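Long-range contacts in Adhesin/hemolysin (Burkholderia pseudomallei 1026a, PDB 4G6V), which acts as the toxin of a contact-dependent growth inhibition system, probably a tRNA-cutting nuclease, and is bound here by its immunity protein CdiI: residues K47-I51 and L63-N67; Y78-Q82 and D93-N97. One frame throughout, in Å; residues are numbered along the deposited sequence.

From the N terminus, the chain leaves edge strand 43-45, and contact 1 closes the first loop: residues 47-51 lie back against helix 57-74, into which the chain then turns, and meet it at residues 63-67. The helix leads on to strand 79-82, and contact 2 closes a second, separate loop by pairing 78-82 with 93-97 in an antiparallel hairpin. The two contacts follow in series, neither nested nor crossed, yet they touch in space with centres about 13 Å apart, because the hairpin lies against the helix. Together they tie the loop after strand 43-45, the helix and the sheet around Glu66 and Asp93, probable active-site residues.

Contact 1 of 2, residues K47-I51 and L63-N67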
ATOM      1  N   LYS A  47     -13.818  10.995  11.110  1.00 59.50           N
ATOM      2  CA  LYS A  47     -14.589  10.778   9.905  1.00 47.30           C
ATOM      3  C   LYS A  47     -14.152   9.469   9.219  1.00 53.59           C
ATOM      4  O   LYS A  47     -12.953   9.233   9.019  1.00 49.11           O
ATOM      5  CB  LYS A  47     -14.417  11.974   8.983  1.00 47.06           C
ATOM      6  N   PRO A  48     -15.123   8.599   8.877  1.00 51.03           N
ATOM      7  CA  PRO A  48     -14.850   7.361   8.122  1.00 36.53           C
ATOM      8  C   PRO A  48     -14.616   7.675   6.660  1.00 37.26           C
ATOM      9  O   PRO A  48     -15.060   8.726   6.198  1.00 41.35           O
ATOM     10  CB  PRO A  48     -16.144   6.560   8.282  1.00 37.12           C
ATOM     11  CG  PRO A  48     -17.192   7.595   8.432  1.00 40.70           C
ATOM     12  CD  PRO A  48     -16.547   8.721   9.228  1.00 46.97           C
ATOM     13  N   THR A  49     -13.955   6.770   5.946  1.00 33.74           N
ATOM     14  CA  THR A  49     -13.474   7.043   4.589  1.00 34.56           C
ATOM     15  C   THR A  49     -14.587   7.096   3.516  1.00 40.33           C
ATOM     16  O   THR A  49     -15.380   6.163   3.370  1.00 24.29           O
ATOM     17  CB  THR A  49     -12.419   6.008   4.171  1.00 35.21           C
ATOM     18  OG1 THR A  49     -11.216   6.208   4.925  1.00 27.34           O
ATOM     19  CG2 THR A  49     -12.124   6.139   2.689  1.00 35.42           C
ATOM     20  N   GLN A  50     -14.640   8.187   2.761  1.00 40.75           N
ATOM     21  CA  GLN A  50     -15.634   8.299   1.694  1.00 33.54           C
ATOM     22  C   GLN A  50     -15.065   7.807   0.357  1.00 41.85           C
ATOM     23  O   GLN A  50     -14.042   8.295  -0.121  1.00 38.90           O
ATOM     24  CB  GLN A  50     -16.134   9.735   1.568  1.00 28.37           C
ATOM     25  CG  GLN A  50     -16.902  10.185   2.786  1.00 35.30           C
ATOM     26  CD  GLN A  50     -17.435  11.601   2.660  1.00 43.66           C
ATOM     27  OE1 GLN A  50     -17.003  12.366   1.777  1.00 25.87           O
ATOM     28  NE2 GLN A  50     -18.388  11.965   3.550  1.00 24.65           N
ATOM     29  N   ILE A  51     -15.743   6.830  -0.233  1.00 38.67           N
ATOM     30  CA  ILE A  51     -15.281   6.184  -1.450  1.00 34.63           C
ATOM     31  C   ILE A  51     -15.848   6.928  -2.640  1.00 34.34           C
ATOM     32  O   ILE A  51     -17.057   7.043  -2.751  1.00 41.30           O
ATOM     33  CB  ILE A  51     -15.717   4.711  -1.460  1.00 34.29           C
ATOM     34  CG1 ILE A  51     -15.221   4.049  -0.171  1.00 26.09           C
ATOM     35  CG2 ILE A  51     -15.231   3.980  -2.741  1.00 28.03           C
ATOM     36  CD1 ILE A  51     -15.623   2.635  -0.020  1.00 35.63           C
ATOM     37  N   LEU A  63     -11.011   0.363   0.029  1.00 29.15           N
ATOM     38  CA  LEU A  63     -11.599   1.360   0.925  1.00 33.79           C
ATOM     39  C   LEU A  63     -12.704   0.753   1.825  1.00 37.53           C
ATOM     40  O   LEU A  63     -12.764   1.046   3.010  1.00 33.54           O
ATOM     41  CB  LEU A  63     -12.103   2.588   0.148  1.00 30.03           C
ATOM     42  CG  LEU A  63     -11.030   3.301  -0.686  1.00 34.25           C
ATOM     43  CD1 LEU A  63     -11.556   4.591  -1.260  1.00 29.71           C
ATOM     44  CD2 LEU A  63      -9.760   3.570   0.133  1.00 21.64           C
ATOM     45  N   ILE A  64     -13.562  -0.099   1.265  1.00 37.10           N
ATOM     46  CA  ILE A  64     -14.537  -0.825   2.071  1.00 36.29           C
ATOM     47  C   ILE A  64     -13.820  -1.485   3.237  1.00 33.66           C
ATOM     48  O   ILE A  64     -14.143  -1.244   4.399  1.00 36.95           O
ATOM     49  CB  ILE A  64     -15.306  -1.932   1.261  1.00 44.21           C
ATOM     50  CG1 ILE A  64     -16.241  -1.317   0.225  1.00 42.62           C
ATOM     51  CG2 ILE A  64     -16.178  -2.767   2.170  1.00 40.19           C
ATOM     52  CD1 ILE A  64     -17.175  -0.309   0.817  1.00 45.48           C
ATOM     53  N   ARG A  65     -12.834  -2.316   2.928  1.00 35.86           N
ATOM     54  CA  ARG A  65     -12.153  -3.084   3.971  1.00 34.68           C
ATOM     55  C   ARG A  65     -11.476  -2.239   5.057  1.00 33.62           C
ATOM     56  O   ARG A  65     -11.341  -2.680   6.203  1.00 37.91           O
ATOM     57  CB  ARG A  65     -11.170  -4.050   3.340  1.00 32.72           C
ATOM     58  CG  ARG A  65     -11.850  -5.021   2.403  1.00 38.18           C
ATOM     59  CD  ARG A  65     -12.364  -6.179   3.190  1.00 34.35           C
ATOM     60  NE  ARG A  65     -12.942  -7.198   2.332  1.00 45.31           N
ATOM     61  CZ  ARG A  65     -14.241  -7.311   2.085  1.00 45.33           C
ATOM     62  NH1 ARG A  65     -15.095  -6.458   2.633  1.00 36.36           N
ATOM     63  NH2 ARG A  65     -14.684  -8.279   1.288  1.00 40.64           N
ATOM     64  N   GLU A  66     -11.060  -1.027   4.698  1.00 34.38           N
ATOM     65  CA  GLU A  66     -10.491  -0.087   5.659  1.00 33.15           C
ATOM     66  C   GLU A  66     -11.576   0.419   6.625  1.00 38.48           C
ATOM     67  O   GLU A  66     -11.403   0.417   7.846  1.00 31.43           O
ATOM     68  CB  GLU A  66      -9.836   1.094   4.938  1.00 26.25           C
ATOM     69  CG  GLU A  66      -9.236   2.119   5.879  1.00 37.05           C
ATOM     70  CD  GLU A  66      -9.336   3.537   5.346  1.00 38.64           C
ATOM     71  OE1 GLU A  66      -8.998   3.735   4.165  1.00 30.25           O
ATOM     72  OE2 GLU A  66      -9.740   4.452   6.107  1.00 45.33           O
ATOM     73  N   ASN A  67     -12.703   0.855   6.082  1.00 33.29           N
ATOM     74  CA  ASN A  67     -13.800   1.274   6.936  1.00 37.66           C
ATOM     75  C   ASN A  67     -14.277   0.120   7.810  1.00 35.60           C
ATOM     76  O   ASN A  67     -14.628   0.318   8.972  1.00 27.53           O
ATOM     77  CB  ASN A  67     -14.935   1.883   6.112  1.00 25.40           C
ATOM     78  CG  ASN A  67     -14.665   3.346   5.747  1.00 38.42           C
ATOM     79  OD1 ASN A  67     -13.759   3.985   6.293  1.00 30.60           O
ATOM     80  ND2 ASN A  67     -15.453   3.878   4.826  1.00 22.97           N
TER
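The amide of Asn67 turns its outer edge to the backbone of Thr49 and uses both of its polar atoms there. OD1 accepts the backbone N of Thr49 at 2.8 Å on a lone pair in the carbonyl plane, while ND2 gives to Thr49 O at 2.7 Å, the acceptor lying only 9° out of the amide plane. Two bonds thus fix the rotation of the amide, and an asparagine suits the place because its acceptor and donor match the N-H and C=O of a single residue, Thr49, in the irregular 47-51 loop. OD1 takes a further bond from Gln82 on strand 79-82. The carboxylate of Glu66 is met at OE2, on the syn side and 34° out of its plane, by Thr49 OG1 at 2.6 Å. With CG anti to the backbone N (chi1 179°) and a bend at chi2, Glu66 reaches out from the helix to this hydroxyl. The helix belongs to a nuclease domain of the PD-(D/E)XK clan, in which Glu66 is a likely active-site residue; Thr49 may therefore help to orient it from the second shell. Thr49 OG1 is also bonded to Asn83, and Glu66 OE1 forms a salt bridge with Lys69 of the CdiI chain. One turn back along the helix the contact becomes apolar, where branched aliphatic side chains can lie along the helix flank and need no polar partner: Ile51 and Leu63 slide past each other in opposite directions, Ile51 CG1 lying 3.5 Å from Leu63 CB. Ile51 CD1 also reaches Ile64 CD1 at 3.4 Å, those side chains crossing at about a right angle.

Contact 2 of 2, residues Y78-Q82 and D93-N97; sequences YDVVQ and DYTIN
Strand 79-82 runs antiparallel to strand 94-96, their axes at 166°. Val81 N is bonded to Thr95 O at 3.1 Å; the return bond from Thr95 N to Val81 O is weak. At the end away from the hairpin connection, where the chain turns toward strand 99-104, Asn97 holds Asp79 twice: its backbone N gives to Asp79 O at 2.9 Å, and its side-chain OD1 accepts Asp79 N at 2.7 Å, nearly along the C=O axis. Asparagine fits here, since the residue has a positive phi of 51°, which it tolerates well, and its short amide stands in for a strand carbonyl. Its ND2 lies 3.7 Å from Tyr78 CD1, the amide and ring planes only 22° apart, and the same CD1 touches Ile96 CG2 at 3.4 Å. Val80, Gln82, Tyr94 and Ile96 share the sheet face that looks toward helix 57-74; Val80 and Ile96, beta-branched and apolar, suit both an extended strand and a buried face. Gln82 CG approaches the edge of the Tyr94 ring, near its plane, while Asp93 CB sits over the centre of one ring face, 3.9 Å above it. The phenol reaches the helix, where Tyr94 OH bonds to Glu66 O. Asp93, a likely active-site residue, accepts Asn103 N and, from the CdiI chain, Ala2 N, both at OD2. The phenol bond thus ties Tyr94 to the helix, while the Asn103 bond and that from Asp93 N to Asp102 OD1 probably help hold the Asp93 carboxylate beside Glu66 and Asp102 in the nuclease site.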
ATOM      1  N   TYR A  78     -10.616  -1.657  21.000  1.00 53.26           N
ATOM      2  CA  TYR A  78      -9.630  -0.620  20.693  1.00 48.03           C
ATOM      3  C   TYR A  78     -10.303   0.731  20.554  1.00 50.81           C
ATOM      4  O   TYR A  78     -11.480   0.826  20.194  1.00 48.69           O
ATOM      5  CB  TYR A  78      -8.862  -0.937  19.418  1.00 42.48           C
ATOM      6  CG  TYR A  78      -8.102  -2.225  19.487  1.00 38.40           C
ATOM      7  CD1 TYR A  78      -6.747  -2.237  19.755  1.00 32.37           C
ATOM      8  CD2 TYR A  78      -8.746  -3.438  19.279  1.00 38.86           C
ATOM      9  CE1 TYR A  78      -6.051  -3.431  19.811  1.00 41.89           C
ATOM     10  CE2 TYR A  78      -8.061  -4.633  19.331  1.00 31.23           C
ATOM     11  CZ  TYR A  78      -6.717  -4.628  19.604  1.00 40.44           C
ATOM     12  OH  TYR A  78      -6.049  -5.830  19.656  1.00 50.76           O
ATOM     13  N   ASP A  79      -9.556   1.779  20.852  1.00 43.33           N
ATOM     14  CA  ASP A  79     -10.043   3.118  20.585  1.00 48.85           C
ATOM     15  C   ASP A  79      -9.516   3.497  19.215  1.00 51.14           C
ATOM     16  O   ASP A  79      -8.303   3.641  19.024  1.00 50.95           O
ATOM     17  CB  ASP A  79      -9.562   4.084  21.663  1.00 47.65           C
ATOM     18  CG  ASP A  79     -10.085   3.703  23.052  1.00 67.00           C
ATOM     19  OD1 ASP A  79     -11.326   3.558  23.214  1.00 65.46           O
ATOM     20  OD2 ASP A  79      -9.260   3.526  23.974  1.00 59.17           O
ATOM     21  N   VAL A  80     -10.429   3.624  18.255  1.00 50.30           N
ATOM     22  CA  VAL A  80     -10.047   3.836  16.871  1.00 32.06           C
ATOM     23  C   VAL A  80     -10.450   5.206  16.342  1.00 40.72           C
ATOM     24  O   VAL A  80     -11.643   5.548  16.332  1.00 36.50           O
ATOM     25  CB  VAL A  80     -10.657   2.758  15.951  1.00 34.15           C
ATOM     26  CG1 VAL A  80     -10.277   3.042  14.514  1.00 33.97           C
ATOM     27  CG2 VAL A  80     -10.186   1.361  16.358  1.00 28.78           C
ATOM     28  N   VAL A  81      -9.463   5.985  15.892  1.00 32.96           N
ATOM     29  CA  VAL A  81      -9.757   7.218  15.154  1.00 28.97           C
ATOM     30  C   VAL A  81      -9.427   7.110  13.669  1.00 35.02           C
ATOM     31  O   VAL A  81      -8.271   6.890  13.281  1.00 49.18           O
ATOM     32  CB  VAL A  81      -9.010   8.431  15.725  1.00 35.06           C
ATOM     33  CG1 VAL A  81      -9.495   9.739  15.054  1.00 21.83           C
ATOM     34  CG2 VAL A  81      -9.144   8.469  17.232  1.00 18.89           C
ATOM     35  N   GLN A  82     -10.445   7.296  12.839  1.00 43.68           N
ATOM     36  CA  GLN A  82     -10.293   7.203  11.395  1.00 33.35           C
ATOM     37  C   GLN A  82      -9.842   8.531  10.795  1.00 41.16           C
ATOM     38  O   GLN A  82     -10.328   9.601  11.181  1.00 42.05           O
ATOM     39  CB  GLN A  82     -11.607   6.769  10.751  1.00 37.71           C
ATOM     40  CG  GLN A  82     -11.980   5.323  11.006  1.00 33.70           C
ATOM     41  CD  GLN A  82     -13.019   4.832  10.032  1.00 36.70           C
ATOM     42  OE1 GLN A  82     -14.195   4.663  10.379  1.00 40.46           O
ATOM     43  NE2 GLN A  82     -12.596   4.601   8.796  1.00 34.66           N
ATOM     44  N   ASP A  93      -4.334   5.959   7.958  1.00 36.18           N
ATOM     45  CA  ASP A  93      -5.681   5.423   7.980  1.00 35.25           C
ATOM     46  C   ASP A  93      -6.352   5.599   9.342  1.00 35.87           C
ATOM     47  O   ASP A  93      -7.444   6.168   9.445  1.00 40.93           O
ATOM     48  CB  ASP A  93      -5.651   3.934   7.609  1.00 37.44           C
ATOM     49  CG  ASP A  93      -5.388   3.699   6.134  1.00 34.78           C
ATOM     50  OD1 ASP A  93      -5.547   4.655   5.338  1.00 37.86           O
ATOM     51  OD2 ASP A  93      -5.033   2.551   5.773  1.00 33.53           O
ATOM     52  N   TYR A  94      -5.690   5.091  10.375  1.00 35.67           N
ATOM     53  CA  TYR A  94      -6.218   5.122  11.727  1.00 35.40           C
ATOM     54  C   TYR A  94      -5.232   5.686  12.737  1.00 41.35           C
ATOM     55  O   TYR A  94      -4.051   5.908  12.430  1.00 37.76           O
ATOM     56  CB  TYR A  94      -6.494   3.718  12.221  1.00 29.87           C
ATOM     57  CG  TYR A  94      -7.049   2.774  11.199  1.00 39.23           C
ATOM     58  CD1 TYR A  94      -8.298   3.005  10.603  1.00 36.83           C
ATOM     59  CD2 TYR A  94      -6.362   1.611  10.871  1.00 34.86           C
ATOM     60  CE1 TYR A  94      -8.817   2.130   9.694  1.00 31.15           C
ATOM     61  CE2 TYR A  94      -6.882   0.715   9.966  1.00 40.72           C
ATOM     62  CZ  TYR A  94      -8.116   0.981   9.374  1.00 31.67           C
ATOM     63  OH  TYR A  94      -8.631   0.098   8.460  1.00 34.77           O
ATOM     64  N   THR A  95      -5.704   5.673  13.986  1.00 35.42           N
ATOM     65  CA  THR A  95      -4.920   5.793  15.215  1.00 36.98           C
ATOM     66  C   THR A  95      -5.517   4.741  16.175  1.00 31.28           C
ATOM     67  O   THR A  95      -6.704   4.820  16.494  1.00 34.26           O
ATOM     68  CB  THR A  95      -5.035   7.191  15.835  1.00 42.55           C
ATOM     69  OG1 THR A  95      -6.405   7.465  16.152  1.00 42.80           O
ATOM     70  CG2 THR A  95      -4.523   8.247  14.867  1.00 40.10           C
ATOM     71  N   ILE A  96      -4.732   3.752  16.621  1.00 40.48           N
ATOM     72  CA  ILE A  96      -5.286   2.663  17.400  1.00 43.32           C
ATOM     73  C   ILE A  96      -4.668   2.714  18.801  1.00 48.43           C
ATOM     74  O   ILE A  96      -3.459   2.430  18.998  1.00 39.12           O
ATOM     75  CB  ILE A  96      -5.089   1.301  16.701  1.00 36.47           C
ATOM     76  CG1 ILE A  96      -5.856   1.270  15.388  1.00 28.87           C
ATOM     77  CG2 ILE A  96      -5.550   0.142  17.591  1.00 38.53           C
ATOM     78  CD1 ILE A  96      -5.827  -0.055  14.721  1.00 34.98           C
ATOM     79  N   ASN A  97      -5.496   3.120  19.766  1.00 47.86           N
ATOM     80  CA  ASN A  97      -5.019   3.415  21.118  1.00 43.24           C
ATOM     81  C   ASN A  97      -3.818   4.369  21.085  1.00 48.24           C
ATOM     82  O   ASN A  97      -2.839   4.191  21.824  1.00 40.35           O
ATOM     83  CB  ASN A  97      -4.678   2.126  21.872  1.00 34.05           C
ATOM     84  CG  ASN A  97      -5.874   1.210  22.004  1.00 44.41           C
ATOM     85  OD1 ASN A  97      -7.001   1.613  21.720  1.00 52.88           O
ATOM     86  ND2 ASN A  97      -5.642  -0.023  22.443  1.00 40.78           N
TER